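Local coordinates for protein Fe(2+) transporter FeoB (Methanocaldococcus jannaschii, PDB 2WJI) that probably transports ferrous iron across the cell membrane in a GTP-driven uptake system, the piece here being its nucleotide-binding G-domain, at residues I6-N11 with T18-L23; S62-A65 with D69-I72; R74-I77 with K81-L84. One frame throughout, in Å; residues are numbered along the deposited sequence.

Interaction 1: I6-N11 with T18-L23. With GNP (phosphoaminophosphonic acid-guanylate ester), chain C.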
ATOM      1  N   ILE A   6       1.460  -5.276   8.948  1.00 19.68           N
ATOM      2  CA  ILE A   6       1.106  -4.741   7.637  1.00 25.00           C
ATOM      3  C   ILE A   6       2.326  -4.111   6.973  1.00 30.01           C
ATOM      4  O   ILE A   6       3.075  -3.381   7.626  1.00 34.59           O
ATOM      5  CB  ILE A   6      -0.011  -3.658   7.794  1.00 27.28           C
ATOM      6  CG1 ILE A   6      -1.104  -4.154   8.743  1.00 35.63           C
ATOM      7  CG2 ILE A   6      -0.588  -3.261   6.454  1.00 29.70           C
ATOM      8  CD1 ILE A   6      -2.070  -5.127   8.108  1.00 36.77           C
ATOM      9  N   ALA A   7       2.535  -4.394   5.685  1.00 24.78           N
ATOM     10  CA  ALA A   7       3.611  -3.768   4.921  1.00 23.63           C
ATOM     11  C   ALA A   7       3.046  -2.938   3.780  1.00 24.64           C
ATOM     12  O   ALA A   7       2.125  -3.381   3.097  1.00 29.29           O
ATOM     13  CB  ALA A   7       4.563  -4.829   4.361  1.00 19.13           C
ATOM     14  N   LEU A   8       3.603  -1.742   3.586  1.00 22.25           N
ATOM     15  CA  LEU A   8       3.290  -0.899   2.438  1.00 25.18           C
ATOM     16  C   LEU A   8       4.352  -1.140   1.366  1.00 24.70           C
ATOM     17  O   LEU A   8       5.554  -1.133   1.656  1.00 26.27           O
ATOM     18  CB  LEU A   8       3.300   0.579   2.835  1.00 22.78           C
ATOM     19  CG  LEU A   8       2.502   0.947   4.093  1.00 26.68           C
ATOM     20  CD1 LEU A   8       2.587   2.445   4.387  1.00 25.95           C
ATOM     21  CD2 LEU A   8       1.050   0.498   3.968  1.00 23.05           C
ATOM     22  N   ILE A   9       3.919  -1.360   0.135  1.00 19.07           N
ATOM     23  CA  ILE A   9       4.880  -1.581  -0.942  1.00 21.24           C
ATOM     24  C   ILE A   9       4.326  -0.993  -2.214  1.00 22.90           C
ATOM     25  O   ILE A   9       3.106  -0.957  -2.406  1.00 21.91           O
ATOM     26  CB  ILE A   9       5.204  -3.081  -1.134  1.00 23.88           C
ATOM     27  CG1 ILE A   9       6.493  -3.254  -1.960  1.00 25.34           C
ATOM     28  CG2 ILE A   9       4.036  -3.811  -1.784  1.00 27.81           C
ATOM     29  CD1 ILE A   9       6.952  -4.693  -2.077  1.00 34.84           C
ATOM     30  N   GLY A  10       5.216  -0.482  -3.062  1.00 22.82           N
ATOM     31  CA  GLY A  10       4.818   0.147  -4.308  1.00 23.91           C
ATOM     32  C   GLY A  10       5.970   0.850  -5.027  1.00 25.33           C
ATOM     33  O   GLY A  10       7.046   1.043  -4.465  1.00 24.49           O
ATOM     34  N   ASN A  11       5.730   1.238  -6.271  1.00 24.98           N
ATOM     35  CA  ASN A  11       6.705   1.992  -7.074  1.00 24.47           C
ATOM     36  C   ASN A  11       7.216   3.259  -6.387  1.00 22.73           C
ATOM     37  O   ASN A  11       6.517   3.859  -5.567  1.00 24.84           O
ATOM     38  CB  ASN A  11       6.075   2.397  -8.410  1.00 20.76           C
ATOM     39  CG  ASN A  11       5.804   1.215  -9.317  1.00 27.50           C
ATOM     40  OD1 ASN A  11       6.152   0.073  -9.000  1.00 31.59           O
ATOM     41  ND2 ASN A  11       5.167   1.481 -10.451  1.00 32.52           N
ATOM     42  N   THR A  18       3.452   9.413   2.360  1.00 26.96           N
ATOM     43  CA  THR A  18       2.244  10.208   2.592  1.00 26.03           C
ATOM     44  C   THR A  18       1.176   9.360   3.288  1.00 33.17           C
ATOM     45  O   THR A  18       0.543   9.791   4.256  1.00 29.77           O
ATOM     46  CB  THR A  18       1.680  10.769   1.267  1.00 27.23           C
ATOM     47  OG1 THR A  18       2.660  11.607   0.643  1.00 31.49           O
ATOM     48  CG2 THR A  18       0.411  11.591   1.512  1.00 23.31           C
ATOM     49  N   ILE A  19       0.992   8.140   2.797  1.00 31.86           N
ATOM     50  CA  ILE A  19       0.034   7.223   3.396  1.00 30.30           C
ATOM     51  C   ILE A  19       0.511   6.716   4.758  1.00 30.49           C
ATOM     52  O   ILE A  19      -0.280   6.627   5.692  1.00 32.36           O
ATOM     53  CB  ILE A  19      -0.307   6.068   2.434  1.00 28.07           C
ATOM     54  CG1 ILE A  19      -1.203   6.602   1.314  1.00 27.75           C
ATOM     55  CG2 ILE A  19      -0.970   4.912   3.183  1.00 25.57           C
ATOM     56  CD1 ILE A  19      -1.257   5.730   0.074  1.00 28.25           C
ATOM     57  N   PHE A  20       1.802   6.415   4.880  1.00 29.90           N
ATOM     58  CA  PHE A  20       2.365   6.000   6.163  1.00 29.66           C
ATOM     59  C   PHE A  20       2.122   7.057   7.250  1.00 35.68           C
ATOM     60  O   PHE A  20       1.608   6.729   8.322  1.00 34.73           O
ATOM     61  CB  PHE A  20       3.859   5.684   6.030  1.00 29.79           C
ATOM     62  CG  PHE A  20       4.497   5.198   7.298  1.00 30.68           C
ATOM     63  CD1 PHE A  20       4.454   3.852   7.644  1.00 25.50           C
ATOM     64  CD2 PHE A  20       5.156   6.079   8.140  1.00 31.47           C
ATOM     65  CE1 PHE A  20       5.052   3.403   8.809  1.00 30.49           C
ATOM     66  CE2 PHE A  20       5.747   5.634   9.312  1.00 35.48           C
ATOM     67  CZ  PHE A  20       5.699   4.292   9.643  1.00 35.25           C
ATOM     68  N   ASN A  21       2.476   8.315   6.981  1.00 30.57           N
ATOM     69  CA  ASN A  21       2.181   9.399   7.929  1.00 35.97           C
ATOM     70  C   ASN A  21       0.697   9.509   8.249  1.00 31.73           C
ATOM     71  O   ASN A  21       0.310   9.648   9.407  1.00 37.11           O
ATOM     72  CB  ASN A  21       2.657  10.761   7.403  1.00 39.59           C
ATOM     73  CG  ASN A  21       1.924  11.936   8.075  1.00 47.40           C
ATOM     74  OD1 ASN A  21       1.013  12.532   7.492  1.00 52.34           O
ATOM     75  ND2 ASN A  21       2.310  12.254   9.307  1.00 44.08           N
ATOM     76  N   ALA A  22      -0.135   9.460   7.216  1.00 25.97           N
ATOM     77  CA  ALA A  22      -1.575   9.571   7.388  1.00 33.53           C
ATOM     78  C   ALA A  22      -2.159   8.478   8.286  1.00 32.51           C
ATOM     79  O   ALA A  22      -3.050   8.742   9.096  1.00 30.38           O
ATOM     80  CB  ALA A  22      -2.275   9.578   6.029  1.00 32.39           C
ATOM     81  N   LEU A  23      -1.661   7.257   8.136  1.00 26.49           N
ATOM     82  CA  LEU A  23      -2.168   6.123   8.916  1.00 30.17           C
ATOM     83  C   LEU A  23      -1.676   6.147  10.355  1.00 29.78           C
ATOM     84  O   LEU A  23      -2.435   5.886  11.281  1.00 32.40           O
ATOM     85  CB  LEU A  23      -1.740   4.794   8.281  1.00 30.92           C
ATOM     86  CG  LEU A  23      -2.438   4.322   7.003  1.00 30.00           C
ATOM     87  CD1 LEU A  23      -1.634   3.204   6.353  1.00 28.55           C
ATOM     88  CD2 LEU A  23      -3.870   3.888   7.289  1.00 25.51           C
TER
HETATM   89  PG  GNP C1166       9.573   7.047  -2.433  1.00 32.59           P
HETATM   90  O1G GNP C1166       9.734   6.623  -1.008  1.00 29.73           O
HETATM   91  O2G GNP C1166       9.503   5.885  -3.407  1.00 29.98           O
HETATM   92  O3G GNP C1166      10.768   7.949  -2.631  1.00 37.89           O
HETATM   93  N3B GNP C1166       8.251   7.938  -2.614  1.00 31.56           N
HETATM   94  PB  GNP C1166       6.832   7.744  -1.896  1.00 31.59           P
HETATM   95  O1B GNP C1166       6.151   6.564  -2.465  1.00 27.88           O
HETATM   96  O2B GNP C1166       7.049   7.714  -0.450  1.00 26.02           O
HETATM   97  O3A GNP C1166       5.957   8.968  -2.216  1.00 30.98           O
HETATM   98  PA  GNP C1166       5.636  10.165  -1.289  1.00 32.39           P
HETATM   99  O1A GNP C1166       4.537   9.782  -0.364  1.00 36.74           O
HETATM  100  O2A GNP C1166       6.856  10.728  -0.666  1.00 26.57           O
HETATM  101  O5' GNP C1166       5.048  11.255  -2.247  1.00 43.44           O
HETATM  102  C5' GNP C1166       5.520  11.345  -3.585  1.00 41.36           C
HETATM  103  C4' GNP C1166       4.897  12.548  -4.268  1.00 38.57           C
HETATM  104  O4' GNP C1166       3.524  12.269  -4.649  1.00 31.70           O
HETATM  105  C3' GNP C1166       4.854  13.812  -3.415  1.00 39.43           C
HETATM  106  O3' GNP C1166       5.014  14.950  -4.253  1.00 44.20           O
HETATM  107  C2' GNP C1166       3.447  13.777  -2.857  1.00 36.88           C
HETATM  108  O2' GNP C1166       2.966  15.069  -2.555  1.00 42.39           O
HETATM  109  C1' GNP C1166       2.686  13.228  -4.053  1.00 30.41           C
HETATM  110  N9  GNP C1166       1.429  12.622  -3.647  1.00 29.52           N
HETATM  111  C8  GNP C1166       1.242  11.714  -2.631  1.00 32.81           C
HETATM  112  N7  GNP C1166      -0.007  11.362  -2.491  1.00 31.57           N
HETATM  113  C5  GNP C1166      -0.690  12.092  -3.464  1.00 28.46           C
HETATM  114  C6  GNP C1166      -2.068  12.130  -3.792  1.00 30.48           C
HETATM  115  O6  GNP C1166      -3.001  11.504  -3.263  1.00 32.23           O
HETATM  116  N1  GNP C1166      -2.337  13.008  -4.844  1.00 22.50           N
HETATM  117  C2  GNP C1166      -1.388  13.760  -5.502  1.00 30.08           C
HETATM  118  N2  GNP C1166      -1.835  14.553  -6.493  1.00 26.42           N
HETATM  119  N3  GNP C1166      -0.092  13.729  -5.205  1.00 32.81           N
HETATM  120  C4  GNP C1166       0.183  12.880  -4.181  1.00 30.18           C

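Interaction 2: S62-A65 with D69-I72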
ATOM      1  N   SER A  62       9.749  -3.835  -9.228  1.00 32.31           N
ATOM      2  CA  SER A  62       9.543  -5.274  -9.337  1.00 39.84           C
ATOM      3  C   SER A  62      10.258  -5.989  -8.195  1.00 38.41           C
ATOM      4  O   SER A  62      10.921  -5.349  -7.377  1.00 44.49           O
ATOM      5  CB  SER A  62      10.063  -5.783 -10.679  1.00 43.23           C
ATOM      6  OG  SER A  62      11.416  -5.412 -10.858  1.00 48.41           O
ATOM      7  N   LEU A  63      10.136  -7.311  -8.144  1.00 35.59           N
ATOM      8  CA  LEU A  63      10.781  -8.092  -7.086  1.00 33.92           C
ATOM      9  C   LEU A  63      11.793  -9.117  -7.598  1.00 40.28           C
ATOM     10  O   LEU A  63      11.913 -10.223  -7.063  1.00 42.15           O
ATOM     11  CB  LEU A  63       9.742  -8.753  -6.186  1.00 33.77           C
ATOM     12  CG  LEU A  63       8.936  -7.738  -5.371  1.00 35.62           C
ATOM     13  CD1 LEU A  63       7.799  -8.390  -4.609  1.00 34.68           C
ATOM     14  CD2 LEU A  63       9.845  -6.964  -4.428  1.00 37.92           C
ATOM     15  N   THR A  64      12.526  -8.744  -8.633  1.00 40.64           N
ATOM     16  CA  THR A  64      13.665  -9.538  -9.058  1.00 53.51           C
ATOM     17  C   THR A  64      14.828  -9.141  -8.160  1.00 59.95           C
ATOM     18  O   THR A  64      14.637  -8.425  -7.183  1.00 64.92           O
ATOM     19  CB  THR A  64      13.998  -9.282 -10.529  1.00 59.36           C
ATOM     20  OG1 THR A  64      14.320  -7.898 -10.711  1.00 58.05           O
ATOM     21  CG2 THR A  64      12.799  -9.638 -11.400  1.00 59.69           C
ATOM     22  N   ALA A  65      16.033  -9.591  -8.482  1.00 64.06           N
ATOM     23  CA  ALA A  65      17.178  -9.311  -7.622  1.00 65.75           C
ATOM     24  C   ALA A  65      18.151  -8.332  -8.272  1.00 66.03           C
ATOM     25  O   ALA A  65      19.300  -8.680  -8.544  1.00 66.99           O
ATOM     26  CB  ALA A  65      17.884 -10.608  -7.257  1.00 65.20           C
ATOM     27  N   ASP A  69      17.273  -2.453  -2.667  1.00 37.53           N
ATOM     28  CA  ASP A  69      15.885  -2.256  -2.272  1.00 37.93           C
ATOM     29  C   ASP A  69      14.995  -3.429  -2.680  1.00 32.71           C
ATOM     30  O   ASP A  69      14.172  -3.887  -1.893  1.00 33.64           O
ATOM     31  CB  ASP A  69      15.352  -0.938  -2.836  1.00 41.86           C
ATOM     32  CG  ASP A  69      15.899   0.273  -2.098  1.00 48.44           C
ATOM     33  OD1 ASP A  69      16.291   0.128  -0.919  1.00 47.65           O
ATOM     34  OD2 ASP A  69      15.927   1.373  -2.694  1.00 54.84           O
ATOM     35  N   GLU A  70      15.170  -3.936  -3.898  1.00 31.43           N
ATOM     36  CA  GLU A  70      14.347  -5.059  -4.340  1.00 33.55           C
ATOM     37  C   GLU A  70      14.608  -6.313  -3.490  1.00 36.82           C
ATOM     38  O   GLU A  70      13.674  -7.047  -3.152  1.00 33.22           O
ATOM     39  CB  GLU A  70      14.536  -5.340  -5.832  1.00 35.69           C
ATOM     40  CG  GLU A  70      14.077  -4.196  -6.741  1.00 37.84           C
ATOM     41  CD  GLU A  70      14.100  -4.558  -8.218  1.00 46.63           C
ATOM     42  OE1 GLU A  70      14.024  -3.629  -9.053  1.00 48.69           O
ATOM     43  OE2 GLU A  70      14.199  -5.760  -8.546  1.00 48.63           O
ATOM     44  N   ILE A  71      15.870  -6.538  -3.124  1.00 32.94           N
ATOM     45  CA  ILE A  71      16.219  -7.670  -2.265  1.00 40.79           C
ATOM     46  C   ILE A  71      15.622  -7.500  -0.873  1.00 41.05           C
ATOM     47  O   ILE A  71      15.133  -8.460  -0.283  1.00 41.50           O
ATOM     48  CB  ILE A  71      17.751  -7.840  -2.115  1.00 41.23           C
ATOM     49  CG1 ILE A  71      18.432  -7.826  -3.483  1.00 46.83           C
ATOM     50  CG2 ILE A  71      18.080  -9.118  -1.358  1.00 37.97           C
ATOM     51  CD1 ILE A  71      18.103  -9.021  -4.335  1.00 51.01           C
ATOM     52  N   ILE A  72      15.678  -6.278  -0.350  1.00 43.95           N
ATOM     53  CA  ILE A  72      15.119  -5.987   0.966  1.00 45.95           C
ATOM     54  C   ILE A  72      13.600  -6.203   0.999  1.00 40.85           C
ATOM     55  O   ILE A  72      13.072  -6.818   1.927  1.00 34.11           O
ATOM     56  CB  ILE A  72      15.442  -4.547   1.418  1.00 49.33           C
ATOM     57  CG1 ILE A  72      16.954  -4.358   1.567  1.00 49.81           C
ATOM     58  CG2 ILE A  72      14.716  -4.220   2.722  1.00 51.15           C
ATOM     59  CD1 ILE A  72      17.354  -3.000   2.114  1.00 50.52           C
TER

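Interaction 3: R74-I77 with K81-L84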
ATOM      1  N   ARG A  74      11.706  -8.055  -1.098  1.00 36.50           N
ATOM      2  CA  ARG A  74      11.369  -9.458  -1.315  1.00 40.74           C
ATOM      3  C   ARG A  74      11.609 -10.332  -0.085  1.00 41.07           C
ATOM      4  O   ARG A  74      10.780 -11.182   0.241  1.00 40.22           O
ATOM      5  CB  ARG A  74      12.120 -10.019  -2.523  1.00 45.89           C
ATOM      6  CG  ARG A  74      12.267 -11.527  -2.509  1.00 56.00           C
ATOM      7  CD  ARG A  74      12.094 -12.107  -3.897  1.00 64.79           C
ATOM      8  NE  ARG A  74      12.560 -13.485  -3.967  1.00 73.56           N
ATOM      9  CZ  ARG A  74      11.925 -14.456  -4.615  1.00 78.67           C
ATOM     10  NH1 ARG A  74      10.780 -14.199  -5.235  1.00 79.67           N
ATOM     11  NH2 ARG A  74      12.426 -15.685  -4.628  1.00 78.05           N
ATOM     12  N   ASP A  75      12.741 -10.128   0.584  1.00 38.01           N
ATOM     13  CA  ASP A  75      13.062 -10.882   1.796  1.00 39.00           C
ATOM     14  C   ASP A  75      12.036 -10.635   2.898  1.00 37.19           C
ATOM     15  O   ASP A  75      11.696 -11.551   3.660  1.00 34.19           O
ATOM     16  CB  ASP A  75      14.458 -10.523   2.310  1.00 48.28           C
ATOM     17  CG  ASP A  75      15.572 -11.091   1.437  1.00 61.10           C
ATOM     18  OD1 ASP A  75      16.753 -10.780   1.712  1.00 62.94           O
ATOM     19  OD2 ASP A  75      15.271 -11.843   0.482  1.00 63.28           O
ATOM     20  N   TYR A  76      11.540  -9.403   2.991  1.00 33.04           N
ATOM     21  CA  TYR A  76      10.562  -9.096   4.029  1.00 32.50           C
ATOM     22  C   TYR A  76       9.268  -9.877   3.819  1.00 29.69           C
ATOM     23  O   TYR A  76       8.752 -10.509   4.740  1.00 31.51           O
ATOM     24  CB  TYR A  76      10.268  -7.597   4.113  1.00 33.75           C
ATOM     25  CG  TYR A  76       9.311  -7.281   5.237  1.00 32.08           C
ATOM     26  CD1 TYR A  76       9.770  -7.083   6.534  1.00 33.50           C
ATOM     27  CD2 TYR A  76       7.939  -7.214   5.010  1.00 34.58           C
ATOM     28  CE1 TYR A  76       8.888  -6.811   7.568  1.00 37.80           C
ATOM     29  CE2 TYR A  76       7.064  -6.943   6.028  1.00 40.17           C
ATOM     30  CZ  TYR A  76       7.537  -6.744   7.307  1.00 43.02           C
ATOM     31  OH  TYR A  76       6.644  -6.475   8.324  1.00 50.04           O
ATOM     32  N   ILE A  77       8.744  -9.845   2.601  1.00 29.68           N
ATOM     33  CA  ILE A  77       7.483 -10.521   2.326  1.00 36.84           C
ATOM     34  C   ILE A  77       7.582 -12.037   2.529  1.00 38.63           C
ATOM     35  O   ILE A  77       6.696 -12.651   3.122  1.00 39.19           O
ATOM     36  CB  ILE A  77       6.964 -10.189   0.918  1.00 40.37           C
ATOM     37  CG1 ILE A  77       6.550  -8.716   0.855  1.00 38.41           C
ATOM     38  CG2 ILE A  77       5.784 -11.075   0.558  1.00 39.91           C
ATOM     39  CD1 ILE A  77       6.209  -8.243  -0.524  1.00 39.24           C
ATOM     40  N   LYS A  81       6.606 -12.577   6.417  1.00 29.04           N
ATOM     41  CA  LYS A  81       5.223 -13.017   6.240  1.00 32.39           C
ATOM     42  C   LYS A  81       4.176 -12.048   6.809  1.00 31.36           C
ATOM     43  O   LYS A  81       3.416 -12.418   7.695  1.00 34.71           O
ATOM     44  CB  LYS A  81       5.029 -14.385   6.894  1.00 34.03           C
ATOM     45  CG  LYS A  81       6.174 -15.358   6.679  1.00 47.90           C
ATOM     46  CD  LYS A  81       5.999 -16.162   5.403  1.00 55.87           C
ATOM     47  CE  LYS A  81       6.851 -17.423   5.426  1.00 62.03           C
ATOM     48  NZ  LYS A  81       6.415 -18.389   6.466  1.00 62.57           N
ATOM     49  N   PRO A  82       4.130 -10.809   6.291  1.00 26.64           N
ATOM     50  CA  PRO A  82       3.126  -9.843   6.764  1.00 23.33           C
ATOM     51  C   PRO A  82       1.720 -10.429   6.673  1.00 25.67           C
ATOM     52  O   PRO A  82       1.446 -11.199   5.747  1.00 28.05           O
ATOM     53  CB  PRO A  82       3.242  -8.695   5.763  1.00 26.31           C
ATOM     54  CG  PRO A  82       4.555  -8.834   5.135  1.00 24.33           C
ATOM     55  CD  PRO A  82       4.999 -10.257   5.244  1.00 26.16           C
ATOM     56  N   ASP A  83       0.853 -10.079   7.622  1.00 27.05           N
ATOM     57  CA  ASP A  83      -0.553 -10.474   7.570  1.00 29.45           C
ATOM     58  C   ASP A  83      -1.252  -9.858   6.357  1.00 27.89           C
ATOM     59  O   ASP A  83      -2.180 -10.438   5.796  1.00 29.22           O
ATOM     60  CB  ASP A  83      -1.277 -10.052   8.852  1.00 31.27           C
ATOM     61  CG  ASP A  83      -0.764 -10.791  10.080  1.00 34.74           C
ATOM     62  OD1 ASP A  83      -0.772 -12.041  10.075  1.00 35.16           O
ATOM     63  OD2 ASP A  83      -0.355 -10.118  11.050  1.00 37.35           O
ATOM     64  N   LEU A  84      -0.804  -8.676   5.950  1.00 23.39           N
ATOM     65  CA  LEU A  84      -1.374  -8.025   4.775  1.00 21.20           C
ATOM     66  C   LEU A  84      -0.300  -7.215   4.071  1.00 24.36           C
ATOM     67  O   LEU A  84       0.487  -6.521   4.717  1.00 25.51           O
ATOM     68  CB  LEU A  84      -2.551  -7.107   5.171  1.00 22.21           C
ATOM     69  CG  LEU A  84      -3.217  -6.287   4.054  1.00 26.60           C
ATOM     70  CD1 LEU A  84      -3.792  -7.199   2.983  1.00 31.89           C
ATOM     71  CD2 LEU A  84      -4.312  -5.344   4.590  1.00 25.48           C
TER

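Interaction 1: I6-N11 with T18-L23
Leu8 and Phe20 carry this buried contact inside the P-loop (Walker A) unit of the G-domain, where strand 3-9 runs through the nucleotide-binding loop into helix 16-24. Leu8 sends CD1 to 3.8 Å from Phe20 CB. The two side chains cross at about a right angle, and the same methyl lies at the edge of the Phe20 ring, near its plane, with Leu8 CD1 4.0 Å from Phe20 CD1. Ile19 and Leu23 close in more loosely: Ile19 CG2 stands 4.5 Å from Leu8 CD1, whereas Leu23 CD1 approaches the other branch, Leu8 CD2. One leucine thus spans three residues of the helix, whose short segment runs roughly antiparallel to that of the strand, at 149°. Val86 touches Leu8 from strand 84-90, and Val54 of strand 50-56 packs on both Leu8 and Phe20.

The start of the segment 18-23 faces the nucleotide analogue. Thr18 grips a single alpha-phosphate oxygen twice: its backbone N donates to O1A of GNP at 3.0 Å and 161°, and Thr18 OG1 donates to the same O1A at 2.8 Å. Both can reach it because OG1 lies beside the backbone N, opposite the carbonyl carbon (chi1 -60°). The methyl turns instead to the guanine, with Thr18 CG2 4.0 Å from GNP N7.

Interaction 2: S62-A65 with D69-I72
Glu70 and Thr64 lie side by side and point the same way, the carboxylate of the helix residue drawn up beside the hydroxyl of the loop residue. Thr64 OG1 is 3.0 Å from Glu70 OE2 and may donate to it, but Asn66 OD1 competes for the same proton in a weak bond, and the choice is not settled. Lodging OG1 between the backbone N and the carbonyl carbon (chi1 60°) brings the hydroxyl to the carboxylate. Thr64 O also comes within 3.0 Å of Glu70 OE2, but both are acceptors and this approach is not a hydrogen bond.

Ser62 meets the same group differently. Its carbonyl oxygen sits over the flat face of the carboxylate, Ser62 O being 3.4 Å from Glu70 CD, and its hydroxyl stands at longer range, with Ser62 OG 3.6 Å from Glu70 OE2. Glu70 reaches across because its chain is extended beyond CG (chi2 -172°). The segment 62-65 follows the predicted GTP-binding residues Asp56 to Gly59 and leads into helix 68-80, a region that probably corresponds to switch II of P-loop GTPases. Here the loop folds back over the first turns of the helix it precedes.

The Leu63 side chain sets out away from the helix, yet CD2 returns to lie 4.0 Å from Glu70 O. It also packs against Leu100 and Leu104 of helix 94-106, while its backbone N is hydrogen-bonded to Gln103 OE1. At the surface, Ile71 CD1 meets Ala65 CB at 3.3 Å, tighter than usual van der Waals contact and therefore doubtful in detail.

Interaction 3: R74-I77 with K81-L84
The C-terminal end of helix 68-80 is where Tyr76 and Ile77 meet Lys81 and Pro82, the residues that turn the chain toward strand 84-90. Lys81 is the first to leave helical geometry, and it does so with a positive phi of 50°, in the left-handed region. Its amide is shared between two carbonyls of the last turns. Lys81 N makes a weak hydrogen bond to Ile77 O at 3.3 Å, bent to 130° at the hydrogen, and a second, equally weak one to Tyr76 O at 3.4 Å. Lys81 CA adds a CH···O contact to Ile77 O at 3.5 Å, so this one carbonyl oxygen receives both the N-H and the C-H of the same residue.

Pro82 has no N-H to continue the series and turns carbons to the helix end instead. Pro82 CD lies 3.6 Å from Ile77 O, and Pro82 CG approaches the aromatic ring, 3.3 Å from Tyr76 CE2 and 3.8 Å from Tyr76 CD2. The ring arrives there because Tyr76 CG is anti to the backbone N (chi1 -177°), which swings the side chain along the helix toward the turn. An alanine in place of Pro82 lacks CG and CD, and would probably open a gap beside Tyr76 CE2 and leave the ring less confined on that side.

Tyr76 lies between this turn and the sheet, touching Glu5 and Ala7 of strand 3-9 as well as Leu57. Asp83 OD2 accepts a hydrogen bond from Glu5 N of that strand, and from Leu84 onward the chain runs as strand 84-90 alongside strand 3-9, with helix 152-162 against the Leu84 side chain.

In the fold
Along the chain the three contacts come in series, all within the G-domain. Interactions 2 and 3 share helix 68-80, one at its first turns and one at its end, with centres about 13 Å apart. They lie on the crossover from strand 50-56 to strand 84-90, which passes over strand 3-9. Interaction 1 is about 18 Å from interaction 2 and about 14 Å from interaction 3, between centres. Strand 3-9 joins it to interaction 3: Leu8 faces helix 16-24, whereas Ala7 and Ile9 pack against Tyr76 and Ile77 on the opposite face of the sheet. Strand 3-9 thus leads into the nucleotide-binding P-loop and also carries packing surface for the probable switch II helix.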